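Local coordinates for protein PtLCIB4 H88A mutant (Phaeodactylum tricornutum, PDB 5B5Z) that probably acts as a zinc-dependent beta-type carbonic anhydrase of the LCIB family, interconverting carbon dioxide and bicarbonate, at residues Thr93-Met98 / Thr222-Glu227. Residues are numbered along the deposited sequence; the frame is centred on the assembly and turned at random.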
loop_
_atom_site.group_PDB
_atom_site.type_symbol
_atom_site.label_atom_id
_atom_site.label_comp_id
_atom_site.label_asym_id
_atom_site.label_seq_id
_atom_site.Cartn_x
_atom_site.Cartn_y
_atom_site.Cartn_z
ATOM N N THR A 93 6.912 -10.832 7.352
ATOM C CA THR A 93 8.031 -9.925 7.123
ATOM C C THR A 93 7.579 -8.467 7.194
ATOM O O THR A 93 8.261 -7.635 7.757
ATOM C CB THR A 93 8.719 -10.195 5.774
ATOM O OG1 THR A 93 9.286 -11.516 5.808
ATOM C CG2 THR A 93 9.832 -9.157 5.506
ATOM N N GLY A 94 6.418 -8.169 6.625
ATOM C CA GLY A 94 5.856 -6.839 6.725
ATOM C C GLY A 94 5.575 -6.457 8.167
ATOM O O GLY A 94 5.853 -5.328 8.588
ATOM N N PHE A 95 5.027 -7.388 8.942
ATOM C CA PHE A 95 4.771 -7.104 10.346
ATOM C C PHE A 95 6.071 -6.878 11.109
ATOM O O PHE A 95 6.174 -5.965 11.933
ATOM C CB PHE A 95 3.991 -8.244 10.999
ATOM C CG PHE A 95 3.628 -7.973 12.428
ATOM C CD1 PHE A 95 2.570 -7.137 12.733
ATOM C CD2 PHE A 95 4.367 -8.521 13.466
ATOM C CE1 PHE A 95 2.248 -6.863 14.045
ATOM C CE2 PHE A 95 4.040 -8.249 14.781
ATOM C CZ PHE A 95 2.983 -7.422 15.066
ATOM N N GLY A 96 7.061 -7.718 10.846
ATOM C CA GLY A 96 8.355 -7.549 11.484
ATOM C C GLY A 96 9.022 -6.231 11.126
ATOM O O GLY A 96 9.682 -5.607 11.961
ATOM N N ALA A 97 8.869 -5.812 9.873
ATOM C CA ALA A 97 9.421 -4.538 9.425
ATOM C C ALA A 97 8.794 -3.386 10.196
ATOM O O ALA A 97 9.462 -2.454 10.643
ATOM C CB ALA A 97 9.188 -4.364 7.931
ATOM N N MET A 98 7.484 -3.461 10.337
ATOM C CA MET A 98 6.752 -2.464 11.079
ATOM C C MET A 98 7.214 -2.448 12.546
ATOM O O MET A 98 7.502 -1.387 13.098
ATOM C CB MET A 98 5.247 -2.752 10.944
ATOM C CG MET A 98 4.352 -1.711 11.538
ATOM S SD MET A 98 4.255 -1.966 13.311
ATOM C CE MET A 98 3.538 -3.612 13.397
ATOM N N THR A 222 -5.079 -12.017 12.951
ATOM C CA THR A 222 -4.835 -12.710 14.215
ATOM C C THR A 222 -3.667 -13.698 14.092
ATOM O O THR A 222 -2.799 -13.744 14.959
ATOM C CB THR A 222 -6.089 -13.443 14.688
ATOM O OG1 THR A 222 -7.097 -12.479 15.011
ATOM C CG2 THR A 222 -5.775 -14.305 15.928
ATOM N N ARG A 223 -3.629 -14.466 13.004
ATOM C CA ARG A 223 -2.524 -15.396 12.788
ATOM C C ARG A 223 -1.170 -14.680 12.707
ATOM O O ARG A 223 -0.186 -15.121 13.303
ATOM C CB ARG A 223 -2.758 -16.224 11.516
ATOM C CG ARG A 223 -1.634 -17.231 11.233
ATOM C CD ARG A 223 -2.006 -18.187 10.111
ATOM N NE ARG A 223 -3.072 -19.096 10.522
ATOM C CZ ARG A 223 -3.721 -19.899 9.686
ATOM N NH1 ARG A 223 -3.415 -19.891 8.393
ATOM N NH2 ARG A 223 -4.671 -20.706 10.137
ATOM N N ILE A 224 -1.116 -13.569 11.973
ATOM C CA ILE A 224 0.127 -12.823 11.845
ATOM C C ILE A 224 0.594 -12.279 13.197
ATOM O O ILE A 224 1.793 -12.329 13.516
ATOM C CB ILE A 224 -0.037 -11.661 10.846
ATOM C CG1 ILE A 224 -0.184 -12.215 9.432
ATOM C CG2 ILE A 224 1.169 -10.711 10.899
ATOM C CD1 ILE A 224 -0.650 -11.167 8.416
ATOM N N LEU A 225 -0.346 -11.761 13.982
ATOM C CA LEU A 225 -0.004 -11.191 15.282
ATOM C C LEU A 225 0.457 -12.297 16.233
ATOM O O LEU A 225 1.367 -12.084 17.022
ATOM C CB LEU A 225 -1.185 -10.429 15.884
ATOM C CG LEU A 225 -1.723 -9.240 15.086
ATOM C CD1 LEU A 225 -2.842 -8.530 15.839
ATOM C CD2 LEU A 225 -0.610 -8.284 14.771
ATOM N N ASP A 226 -0.167 -13.472 16.148
ATOM C CA ASP A 226 0.244 -14.607 16.977
ATOM C C ASP A 226 1.662 -15.057 16.615
ATOM O O ASP A 226 2.478 -15.354 17.495
ATOM C CB ASP A 226 -0.748 -15.777 16.836
ATOM C CG ASP A 226 -2.110 -15.491 17.482
ATOM O OD1 ASP A 226 -2.238 -14.489 18.225
ATOM O OD2 ASP A 226 -3.063 -16.269 17.242
ATOM N N GLU A 227 1.974 -15.083 15.321
ATOM C CA GLU A 227 3.307 -15.491 14.860
ATOM C C GLU A 227 4.406 -14.486 15.166
ATOM O O GLU A 227 5.501 -14.872 15.570
ATOM C CB GLU A 227 3.306 -15.738 13.352
ATOM C CG GLU A 227 2.428 -16.863 12.901
ATOM C CD GLU A 227 3.054 -18.221 13.126
ATOM O OE1 GLU A 227 4.302 -18.300 13.240
ATOM O OE2 GLU A 227 2.290 -19.199 13.176
#
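Phe95 reaches out from helix 91-99 to meet Ile224 and Leu225, consecutive residues on helix 205-228, in a small helix-helix packing contact within the alpha/beta fold of this LCIB-type beta-carbonic anhydrase. One methyl from each, Ile224 CG2 and Leu225 CD2, shares the phenylalanine with the other. CG2 of Ile224 lies against the root of the side chain, 3.7 Å from Phe95 CB, the two side chains running antiparallel as they pass. Farther out, Leu225 lies roughly perpendicular to the aromatic side chain and brings CD2 to 3.3 Å from Phe95 CE1, a tight approach, shorter than the usual van der Waals separation of a methyl and an aromatic carbon; the same methyl is 3.7 Å from Phe95 CZ. Both methyls come to the ring obliquely.

With CG of Phe95 trans to the backbone nitrogen (chi1 -177°), the ring extends across the gap, where the nearest alpha carbons, those of Phe95 and Ile224, are still 7.5 Å apart. A long, flat, apolar side chain suits that spacing, and no hydrogen bond links the two segments. Branching at CB suits Ile224: CG2 sits close to its own helix and meets the stem of the phenylalanine. Leucine, branched one carbon later, carries its methyl out to the ring's far end.

Beyond these three side chains, Phe95 also packs on Ile238 and Leu225 on Val240, so both helices rest on strand 238-247 of the central sheet. Leu92, nearly one turn before Phe95, adds a further contact to Ile224, while Leu181 of the second subunit packs on Ile224 as well, bringing the dimer interface up to the helix pair. On helix 205-228 the charged Asp226 is directed elsewhere, its OD1 forming a salt bridge with Arg264 NH2.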